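Local structure of ATP/GTP-binding site-containing protein A (Brucella abortus, 6NTR) at residues P189-Y194 against R208-L213; K142-T147 against T161-G166; T219-M224 against R232-K237. The protein functions in the periplasm to maintain the integrity of the cell envelope. All blocks are in the same frame, centred on the assembly; numbering follows the deposited sequence.

Overall arrangement
The three contacts come in series along the chain, in the order interaction 2, interaction 1, interaction 3, and each is an antiparallel strand pairing between neighbours in the chain. Interactions 1 and 2 have centres about 9 Å apart and touch directly, because strands 159-165 and 187-195 lie side by side, with Ala193 O probably accepting a hydrogen bond from Thr162 N. The centres of interactions 1 and 3 are about 11 Å apart, the two joined through strand 207-214, where Asn210 O probably bonds Thr223 N. Interactions 2 and 3 do not touch, their centres being about 20 Å apart. Together they trace a run of antiparallel strands in the barrel-like, periplasmic protein.

Interaction 1: residues P189-Y194 against R208-L213; sequences PVTIAY and RINFKL
Val190 lies beside Phe211, its CB over one face of the ring, 3.8 Å from the ring centroid and 21° off the normal, a CH-pi contact displaced toward the rim. Phe211 reaches it because its CG sits between the backbone N and the carbonyl carbon (chi1 61°), which swings the ring across to the partner strand. There Ile192 CD1 comes in at the ring edge, 3.8 Å from Phe211 CE1. Val190 CG2, beside its backbone N, reaches toward Leu213, 3.8 Å from its CD2, and completes a closely fitted apolar face. Beneath it the antiparallel backbones are joined by four hydrogen bonds, two in each of the pairs Val190-Phe211 and Ile192-Ile209. The opposite face, mostly polar and partly exposed, carries Thr191, Ala193, Arg208, Asn210 and Lys212. Thr191 OG1 and Asn210 ND2 lie close there, but poorly angled for a hydrogen bond, while the bent Arg208 chain passes Ala193, its CD 4.1 Å from Ala193 CB. This is the hairpin of strands 187-195 and 207-214. Leu133 of helix 126-138 covers its apolar face, strand 159-165 pairs with the 189-194 edge, and Thr219 of strand 219-220 packs on Phe211 and Leu213 beyond the 208-213 edge.

Interaction 2: residues K142-T147 against T161-G166; sequences KFYQTT and TTVVVG
A chi1 of 69° stands the Tyr144 ring up over Val163 on the partner strand. The valine CB already faces the ring, and chi1 -178° puts CG2 beside the backbone N, where it meets the hydroxyl end of the ring. Val163 CB lies 3.8 Å from the Tyr144 ring centroid in a CH-pi contact, and Val163 CG2 comes within 3.4 Å of Tyr144 CZ. Next along this face, the Thr146 and Thr161 side chains lie side by side, CG2 of Thr146 3.2 Å from OG1 of Thr161; the polar partner of that hydroxyl is His129 of helix 126-138. The two segments belong to the antiparallel hairpin of strands 143-148 and 159-165, closed by backbone hydrogen bonds in the Tyr144-Val163 and Thr146-Thr161 pairs. One more, from Val165 N to Lys142 O (2.9 Å), extends the pairing past the strand start; it is straight at the hydrogen, but the donor stands 40° out of the carbonyl plane. On the reverse face Val164 CG2 lies over one face of the Phe143 ring, while Thr162 CG2 lies 3.7 Å from Phe143 CE1. Gln145 and Phe143 are exposed on this side. Helix 126-138 covers the other: Leu133 packs on Tyr144 and Val163, and Lys136 makes a cation-pi contact with the tyrosine. Strand 187-195 pairs with the other edge of 161-166, setting Val190 against Val163 and Trp188 against Val165.

Interaction 3: residues T219-M224 against R232-K237; sequences TRDMTM and RGKLVK. Unlike the reference sequence in segment 219-224: Met222 (reference Leu). With EDO (1,2-ethanediol), chain G.
Met222 O takes the shortest hydrogen bond between the two segments, from Gly233 N at 2.8 Å. The bond is straight at the hydrogen (171°), yet the donor stands well above the carbonyl plane. The return bond, Met222 N to Gly233 O, is weak and bent. Together they make Met222 and Gly233, on the hairpin of strands 222-225 and 229-240, an antiparallel hydrogen-bonded pair. Met222, a selenomethionine that replaces a leucine of the reference sequence, passes over the glycine in a tight approach, its CG 3.0 Å from Gly233 O. Just before this pair the chain turns a corner at Asp221, whose backbone angles are both positive. Asp221 CB leads away from strand 229-240, but with CG anti to the backbone N (chi1 -154°) the carboxylate comes back beside it, and Asp221 OD1 forms a salt bridge with Arg232 NH1 (3.2 Å), the two planes 43° apart. Thr223 OG1 sits over the centre of one guanidinium face, 3.6 Å from Arg232 CZ. Lys234 NZ lies farther off, 4.4 Å from Asp221 OD1. Ahead of the corner, Arg220 CB rests 4.2 Å from Leu235 CB; Arg220 NH1 makes salt bridges with Asp173 and Glu175, and its NE a hydrogen bond with Tyr214. A 1,2-ethanediol, probably from the crystallisation liquor, accepts a hydrogen bond from Thr219 N through O1 (3.1 Å). Glu175 OE2 accepts hydrogen bonds from Asp221 N and Leu235 N and so links the corner to the strand; with Arg232, Lys234 and a long, weak pairing to Lys212 around it, the Asp221 carboxylate probably stays ionised.

Interaction 1: residues P189-Y194 against R208-L213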
loop_
_atom_site.group_PDB
_atom_site.type_symbol
_atom_site.label_atom_id
_atom_site.label_comp_id
_atom_site.label_asym_id
_atom_site.label_seq_id
_atom_site.Cartn_x
_atom_site.Cartn_y
_atom_site.Cartn_z
ATOM N N PRO A 189 -10.615 4.630 -11.263
ATOM C CA PRO A 189 -10.734 3.420 -10.462
ATOM C C PRO A 189 -9.487 2.622 -10.756
ATOM O O PRO A 189 -9.114 2.536 -11.906
ATOM C CB PRO A 189 -11.963 2.742 -11.038
ATOM C CG PRO A 189 -12.729 3.828 -11.701
ATOM C CD PRO A 189 -11.693 4.747 -12.252
ATOM N N VAL A 190 -8.848 2.053 -9.745
ATOM C CA VAL A 190 -7.627 1.302 -9.979
ATOM C C VAL A 190 -7.701 0.002 -9.208
ATOM O O VAL A 190 -8.082 -0.011 -8.033
ATOM C CB VAL A 190 -6.372 2.097 -9.588
ATOM C CG1 VAL A 190 -5.160 1.411 -10.136
ATOM C CG2 VAL A 190 -6.450 3.502 -10.111
ATOM N N THR A 191 -7.364 -1.087 -9.888
ATOM C CA THR A 191 -7.208 -2.403 -9.295
ATOM C C THR A 191 -5.764 -2.829 -9.510
ATOM O O THR A 191 -5.277 -2.830 -10.640
ATOM C CB THR A 191 -8.184 -3.410 -9.919
ATOM O OG1 THR A 191 -9.533 -3.010 -9.653
ATOM C CG2 THR A 191 -7.970 -4.794 -9.355
ATOM N N ILE A 192 -5.073 -3.163 -8.431
ATOM C CA ILE A 192 -3.724 -3.701 -8.516
ATOM C C ILE A 192 -3.759 -5.118 -7.968
ATOM O O ILE A 192 -4.170 -5.329 -6.821
ATOM C CB ILE A 192 -2.717 -2.826 -7.758
ATOM C CG1 ILE A 192 -2.795 -1.393 -8.285
ATOM C CG2 ILE A 192 -1.331 -3.370 -7.924
ATOM C CD1 ILE A 192 -1.684 -0.495 -7.821
ATOM N N ALA A 193 -3.374 -6.087 -8.796
ATOM C CA ALA A 193 -3.267 -7.478 -8.381
ATOM C C ALA A 193 -1.799 -7.842 -8.260
ATOM O O ALA A 193 -1.010 -7.540 -9.157
ATOM C CB ALA A 193 -3.963 -8.416 -9.363
ATOM N N TYR A 194 -1.448 -8.489 -7.153
ATOM C CA TYR A 194 -0.068 -8.750 -6.785
ATOM C C TYR A 194 0.206 -10.230 -6.977
ATOM O O TYR A 194 -0.530 -11.074 -6.463
ATOM C CB TYR A 194 0.192 -8.333 -5.332
ATOM C CG TYR A 194 0.261 -6.827 -5.046
ATOM C CD1 TYR A 194 -0.866 -6.030 -5.119
ATOM C CD2 TYR A 194 1.444 -6.229 -4.622
ATOM C CE1 TYR A 194 -0.811 -4.684 -4.837
ATOM C CE2 TYR A 194 1.503 -4.877 -4.329
ATOM C CZ TYR A 194 0.368 -4.112 -4.439
ATOM O OH TYR A 194 0.411 -2.769 -4.152
ATOM N N ARG A 208 -4.915 -8.528 -3.654
ATOM C CA ARG A 208 -5.520 -7.673 -4.657
ATOM C C ARG A 208 -6.216 -6.505 -3.980
ATOM O O ARG A 208 -6.968 -6.711 -3.023
ATOM C CB ARG A 208 -6.524 -8.459 -5.488
ATOM C CG ARG A 208 -7.136 -7.651 -6.597
ATOM C CD ARG A 208 -7.728 -8.553 -7.648
ATOM N NE ARG A 208 -8.910 -9.249 -7.161
ATOM C CZ ARG A 208 -10.047 -8.655 -6.824
ATOM N NH1 ARG A 208 -10.197 -7.341 -6.942
ATOM N NH2 ARG A 208 -11.049 -9.387 -6.378
ATOM N N ILE A 209 -5.995 -5.314 -4.501
ATOM C CA ILE A 209 -6.606 -4.125 -3.973
ATOM C C ILE A 209 -7.260 -3.258 -5.030
ATOM O O ILE A 209 -6.685 -3.001 -6.051
ATOM C CB ILE A 209 -5.580 -3.271 -3.197
ATOM C CG1 ILE A 209 -6.263 -2.082 -2.558
ATOM C CG2 ILE A 209 -4.497 -2.749 -4.103
ATOM C CD1 ILE A 209 -5.359 -1.237 -1.692
ATOM N N ASN A 210 -8.451 -2.785 -4.737
ATOM C CA ASN A 210 -9.164 -1.902 -5.614
ATOM C C ASN A 210 -9.264 -0.552 -4.948
ATOM O O ASN A 210 -9.638 -0.473 -3.812
ATOM C CB ASN A 210 -10.574 -2.413 -5.856
ATOM C CG ASN A 210 -10.595 -3.776 -6.469
ATOM O OD1 ASN A 210 -10.388 -4.772 -5.805
ATOM N ND2 ASN A 210 -10.855 -3.824 -7.753
ATOM N N PHE A 211 -8.945 0.513 -5.655
ATOM C CA PHE A 211 -9.042 1.830 -5.080
ATOM C C PHE A 211 -9.367 2.894 -6.102
ATOM O O PHE A 211 -9.189 2.689 -7.270
ATOM C CB PHE A 211 -7.740 2.188 -4.327
ATOM C CG PHE A 211 -6.513 2.211 -5.182
ATOM C CD1 PHE A 211 -5.795 1.072 -5.407
ATOM C CD2 PHE A 211 -6.080 3.373 -5.749
ATOM C CE1 PHE A 211 -4.678 1.092 -6.190
ATOM C CE2 PHE A 211 -4.966 3.394 -6.536
ATOM C CZ PHE A 211 -4.266 2.252 -6.754
ATOM N N LYS A 212 -9.827 4.040 -5.630
ATOM C CA LYS A 212 -10.116 5.187 -6.469
ATOM C C LYS A 212 -8.934 6.123 -6.273
ATOM O O LYS A 212 -8.643 6.516 -5.166
ATOM C CB LYS A 212 -11.397 5.862 -6.020
ATOM C CG LYS A 212 -12.657 5.125 -6.418
ATOM C CD LYS A 212 -13.884 5.766 -5.811
ATOM C CE LYS A 212 -15.169 5.274 -6.454
ATOM N NZ LYS A 212 -15.063 3.893 -6.984
ATOM N N LEU A 213 -8.252 6.489 -7.342
ATOM C CA LEU A 213 -7.060 7.310 -7.250
ATOM C C LEU A 213 -7.106 8.686 -7.890
ATOM O O LEU A 213 -7.593 8.835 -8.994
ATOM C CB LEU A 213 -5.907 6.511 -7.840
ATOM C CG LEU A 213 -4.633 7.177 -8.324
ATOM C CD1 LEU A 213 -3.660 7.319 -7.177
ATOM C CD2 LEU A 213 -4.006 6.332 -9.407
#

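Interaction 2: residues K142-T147 against T161-G166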
loop_
_atom_site.group_PDB
_atom_site.type_symbol
_atom_site.label_atom_id
_atom_site.label_comp_id
_atom_site.label_asym_id
_atom_site.label_seq_id
_atom_site.Cartn_x
_atom_site.Cartn_y
_atom_site.Cartn_z
ATOM N N LYS A 142 -4.758 1.574 -19.724
ATOM C CA LYS A 142 -5.741 0.932 -18.862
ATOM C C LYS A 142 -5.381 -0.471 -18.375
ATOM O O LYS A 142 -6.100 -1.044 -17.578
ATOM C CB LYS A 142 -7.122 0.940 -19.517
ATOM C CG LYS A 142 -7.530 2.295 -20.059
ATOM C CD LYS A 142 -8.293 3.117 -19.042
ATOM C CE LYS A 142 -7.971 4.590 -19.188
ATOM N NZ LYS A 142 -9.180 5.428 -19.371
ATOM N N PHE A 143 -4.284 -1.027 -18.864
ATOM C CA PHE A 143 -3.868 -2.352 -18.455
ATOM C C PHE A 143 -2.367 -2.508 -18.638
ATOM O O PHE A 143 -1.860 -2.244 -19.706
ATOM C CB PHE A 143 -4.600 -3.378 -19.310
ATOM C CG PHE A 143 -5.025 -4.606 -18.576
ATOM C CD1 PHE A 143 -4.120 -5.599 -18.291
ATOM C CD2 PHE A 143 -6.333 -4.779 -18.201
ATOM C CE1 PHE A 143 -4.510 -6.735 -17.630
ATOM C CE2 PHE A 143 -6.731 -5.914 -17.540
ATOM C CZ PHE A 143 -5.819 -6.893 -17.257
ATOM N N TYR A 144 -1.651 -2.941 -17.611
ATOM C CA TYR A 144 -0.207 -3.144 -17.719
ATOM C C TYR A 144 0.385 -4.045 -16.643
ATOM O O TYR A 144 -0.218 -4.274 -15.630
ATOM C CB TYR A 144 0.568 -1.831 -17.875
ATOM C CG TYR A 144 0.606 -0.928 -16.670
ATOM C CD1 TYR A 144 1.621 -1.026 -15.735
ATOM C CD2 TYR A 144 -0.348 0.043 -16.487
ATOM C CE1 TYR A 144 1.655 -0.198 -14.644
ATOM C CE2 TYR A 144 -0.317 0.872 -15.398
ATOM C CZ TYR A 144 0.691 0.743 -14.487
ATOM O OH TYR A 144 0.716 1.567 -13.419
ATOM N N GLN A 145 1.573 -4.557 -16.897
ATOM C CA GLN A 145 2.264 -5.433 -15.976
ATOM C C GLN A 145 3.609 -4.816 -15.627
ATOM O O GLN A 145 4.252 -4.216 -16.470
ATOM C CB GLN A 145 2.463 -6.811 -16.589
ATOM C CG GLN A 145 1.186 -7.599 -16.792
ATOM C CD GLN A 145 1.438 -9.070 -17.019
ATOM O OE1 GLN A 145 2.447 -9.453 -17.580
ATOM N NE2 GLN A 145 0.525 -9.892 -16.564
ATOM N N THR A 146 4.000 -4.973 -14.379
ATOM C CA THR A 146 5.240 -4.431 -13.874
ATOM C C THR A 146 5.614 -5.156 -12.603
ATOM O O THR A 146 4.960 -6.101 -12.210
ATOM C CB THR A 146 5.169 -2.914 -13.666
ATOM O OG1 THR A 146 6.469 -2.427 -13.362
ATOM C CG2 THR A 146 4.237 -2.569 -12.552
ATOM N N THR A 147 6.694 -4.722 -11.985
ATOM C CA THR A 147 7.174 -5.315 -10.746
ATOM C C THR A 147 7.326 -4.231 -9.722
ATOM O O THR A 147 7.264 -3.062 -10.047
ATOM C CB THR A 147 8.555 -5.928 -10.909
ATOM O OG1 THR A 147 9.450 -4.919 -11.366
ATOM C CG2 THR A 147 8.512 -7.040 -11.897
ATOM N N THR A 161 3.072 -6.799 -10.358
ATOM C CA THR A 161 1.799 -6.137 -10.168
ATOM C C THR A 161 1.125 -5.814 -11.505
ATOM O O THR A 161 1.734 -5.236 -12.380
ATOM C CB THR A 161 1.948 -4.860 -9.321
ATOM O OG1 THR A 161 2.494 -3.807 -10.111
ATOM C CG2 THR A 161 2.854 -5.109 -8.146
ATOM N N THR A 162 -0.140 -6.182 -11.644
ATOM C CA THR A 162 -0.894 -5.915 -12.857
ATOM C C THR A 162 -1.842 -4.810 -12.524
ATOM O O THR A 162 -2.584 -4.920 -11.580
ATOM C CB THR A 162 -1.737 -7.118 -13.270
ATOM O OG1 THR A 162 -0.881 -8.185 -13.640
ATOM C CG2 THR A 162 -2.609 -6.785 -14.433
ATOM N N VAL A 163 -1.829 -3.751 -13.305
ATOM C CA VAL A 163 -2.689 -2.627 -13.046
ATOM C C VAL A 163 -3.820 -2.532 -14.053
ATOM O O VAL A 163 -3.586 -2.642 -15.229
ATOM C CB VAL A 163 -1.888 -1.322 -13.111
ATOM C CG1 VAL A 163 -2.762 -0.137 -12.802
ATOM C CG2 VAL A 163 -0.694 -1.366 -12.180
ATOM N N VAL A 164 -5.043 -2.345 -13.582
ATOM C CA VAL A 164 -6.197 -2.178 -14.437
ATOM C C VAL A 164 -6.833 -0.848 -14.063
ATOM O O VAL A 164 -7.170 -0.635 -12.918
ATOM C CB VAL A 164 -7.208 -3.321 -14.272
ATOM C CG1 VAL A 164 -8.459 -3.054 -15.080
ATOM C CG2 VAL A 164 -6.593 -4.643 -14.669
ATOM N N VAL A 165 -7.006 0.038 -15.038
ATOM C CA VAL A 165 -7.572 1.362 -14.812
ATOM C C VAL A 165 -8.902 1.484 -15.553
ATOM O O VAL A 165 -9.075 0.920 -16.636
ATOM C CB VAL A 165 -6.573 2.448 -15.272
ATOM C CG1 VAL A 165 -6.986 3.807 -14.799
ATOM C CG2 VAL A 165 -5.189 2.115 -14.797
ATOM N N GLY A 166 -9.843 2.225 -14.958
ATOM C CA GLY A 166 -11.132 2.499 -15.543
ATOM C C GLY A 166 -11.288 3.951 -15.954
ATOM O O GLY A 166 -10.311 4.684 -16.140
#

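Interaction 3: residues T219-M224 against R232-K237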
loop_
_atom_site.group_PDB
_atom_site.type_symbol
_atom_site.label_atom_id
_atom_site.label_comp_id
_atom_site.label_asym_id
_atom_site.label_seq_id
_atom_site.Cartn_x
_atom_site.Cartn_y
_atom_site.Cartn_z
ATOM N N THR A 219 -5.772 8.589 -2.427
ATOM C CA THR A 219 -6.607 7.453 -2.769
ATOM C C THR A 219 -7.691 7.317 -1.721
ATOM O O THR A 219 -7.538 7.780 -0.595
ATOM C CB THR A 219 -5.840 6.139 -2.814
ATOM O OG1 THR A 219 -5.585 5.710 -1.480
ATOM C CG2 THR A 219 -4.547 6.309 -3.501
ATOM N N ARG A 220 -8.777 6.649 -2.087
ATOM C CA ARG A 220 -9.902 6.466 -1.182
ATOM C C ARG A 220 -10.648 5.215 -1.600
ATOM O O ARG A 220 -10.216 4.490 -2.494
ATOM C CB ARG A 220 -10.814 7.685 -1.186
ATOM C CG ARG A 220 -11.428 7.996 -2.528
ATOM C CD ARG A 220 -12.320 9.211 -2.396
ATOM N NE ARG A 220 -12.928 9.628 -3.650
ATOM C CZ ARG A 220 -14.075 9.148 -4.117
ATOM N NH1 ARG A 220 -14.738 8.219 -3.436
ATOM N NH2 ARG A 220 -14.562 9.602 -5.262
ATOM N N ASP A 221 -11.752 4.921 -0.942
ATOM C CA ASP A 221 -12.612 3.810 -1.327
ATOM C C ASP A 221 -11.857 2.528 -1.524
ATOM O O ASP A 221 -12.065 1.838 -2.488
ATOM C CB ASP A 221 -13.398 4.145 -2.594
ATOM C CG ASP A 221 -14.700 3.383 -2.707
ATOM O OD1 ASP A 221 -14.841 2.305 -2.125
ATOM O OD2 ASP A 221 -15.591 3.870 -3.398
HETATM N N MSE A 222 -10.955 2.222 -0.628
HETATM C CA MSE A 222 -10.158 1.031 -0.735
HETATM C C MSE A 222 -10.862 -0.225 -0.416
HETATM O O MSE A 222 -11.817 -0.226 0.346
HETATM C CB MSE A 222 -8.988 1.062 0.225
HETATM C CG MSE A 222 -8.900 2.360 0.998
HETATM SE SE MSE A 222 -7.061 2.848 0.751
HETATM C CE MSE A 222 -6.295 1.211 1.483
ATOM N N THR A 223 -10.453 -1.291 -1.065
ATOM C CA THR A 223 -10.956 -2.597 -0.766
ATOM C C THR A 223 -9.758 -3.499 -0.900
ATOM O O THR A 223 -9.089 -3.478 -1.897
ATOM C CB THR A 223 -12.066 -3.030 -1.727
ATOM O OG1 THR A 223 -13.231 -2.253 -1.480
ATOM C CG2 THR A 223 -12.398 -4.470 -1.520
HETATM N N MSE A 224 -9.505 -4.318 0.101
HETATM C CA MSE A 224 -8.374 -5.191 0.042
HETATM C C MSE A 224 -8.820 -6.601 0.073
HETATM O O MSE A 224 -9.432 -7.009 1.049
HETATM C CB MSE A 224 -7.474 -4.838 1.212
HETATM C CG MSE A 224 -7.070 -3.399 0.993
HETATM SE SE MSE A 224 -6.687 -2.428 2.635
HETATM C CE MSE A 224 -4.925 -3.242 2.860
ATOM N N ARG A 232 -12.487 -3.327 3.830
ATOM C CA ARG A 232 -12.891 -2.097 3.195
ATOM C C ARG A 232 -12.196 -0.959 3.911
ATOM O O ARG A 232 -12.034 -1.002 5.113
ATOM C CB ARG A 232 -14.395 -1.899 3.353
ATOM C CG ARG A 232 -15.258 -2.576 2.319
ATOM C CD ARG A 232 -15.856 -1.561 1.370
ATOM N NE ARG A 232 -16.506 -2.199 0.237
ATOM C CZ ARG A 232 -16.753 -1.598 -0.915
ATOM N NH1 ARG A 232 -16.407 -0.340 -1.095
ATOM N NH2 ARG A 232 -17.351 -2.258 -1.893
ATOM N N GLY A 233 -11.761 0.050 3.177
ATOM C CA GLY A 233 -11.142 1.192 3.799
ATOM C C GLY A 233 -11.788 2.449 3.292
ATOM O O GLY A 233 -11.675 2.770 2.131
ATOM N N LYS A 234 -12.429 3.190 4.171
ATOM C CA LYS A 234 -13.076 4.413 3.756
ATOM C C LYS A 234 -12.411 5.621 4.399
ATOM O O LYS A 234 -12.252 5.668 5.598
ATOM C CB LYS A 234 -14.564 4.379 4.097
ATOM C CG LYS A 234 -15.360 3.300 3.393
ATOM C CD LYS A 234 -15.387 3.533 1.900
ATOM C CE LYS A 234 -16.558 2.840 1.248
ATOM N NZ LYS A 234 -17.595 3.836 0.909
ATOM N N LEU A 235 -12.032 6.594 3.586
ATOM C CA LEU A 235 -11.390 7.780 4.086
ATOM C C LEU A 235 -12.353 8.535 4.958
ATOM O O LEU A 235 -13.475 8.791 4.570
ATOM C CB LEU A 235 -10.944 8.662 2.930
ATOM C CG LEU A 235 -9.921 9.756 3.192
ATOM C CD1 LEU A 235 -8.510 9.228 3.089
ATOM C CD2 LEU A 235 -10.116 10.877 2.208
ATOM N N VAL A 236 -11.894 8.912 6.141
ATOM C CA VAL A 236 -12.733 9.648 7.079
ATOM C C VAL A 236 -12.152 10.998 7.461
ATOM O O VAL A 236 -12.837 11.772 8.142
ATOM C CB VAL A 236 -13.036 8.824 8.349
ATOM C CG1 VAL A 236 -13.727 7.537 7.973
ATOM C CG2 VAL A 236 -11.781 8.564 9.166
ATOM N N LYS A 237 -10.934 11.327 7.045
ATOM C CA LYS A 237 -10.372 12.636 7.339
ATOM C C LYS A 237 -9.149 12.856 6.471
ATOM O O LYS A 237 -8.314 11.955 6.328
ATOM C CB LYS A 237 -9.998 12.745 8.813
ATOM C CG LYS A 237 -9.569 14.123 9.278
ATOM C CD LYS A 237 -9.327 14.110 10.789
ATOM C CE LYS A 237 -8.956 15.477 11.306
ATOM N NZ LYS A 237 -7.705 15.943 10.652
HETATM C C1 EDO G . -3.257 8.071 -0.429
HETATM O O1 EDO G . -4.407 8.315 0.391
HETATM C C2 EDO G . -2.865 6.614 -0.309
HETATM O O2 EDO G . -1.796 6.396 -1.228
#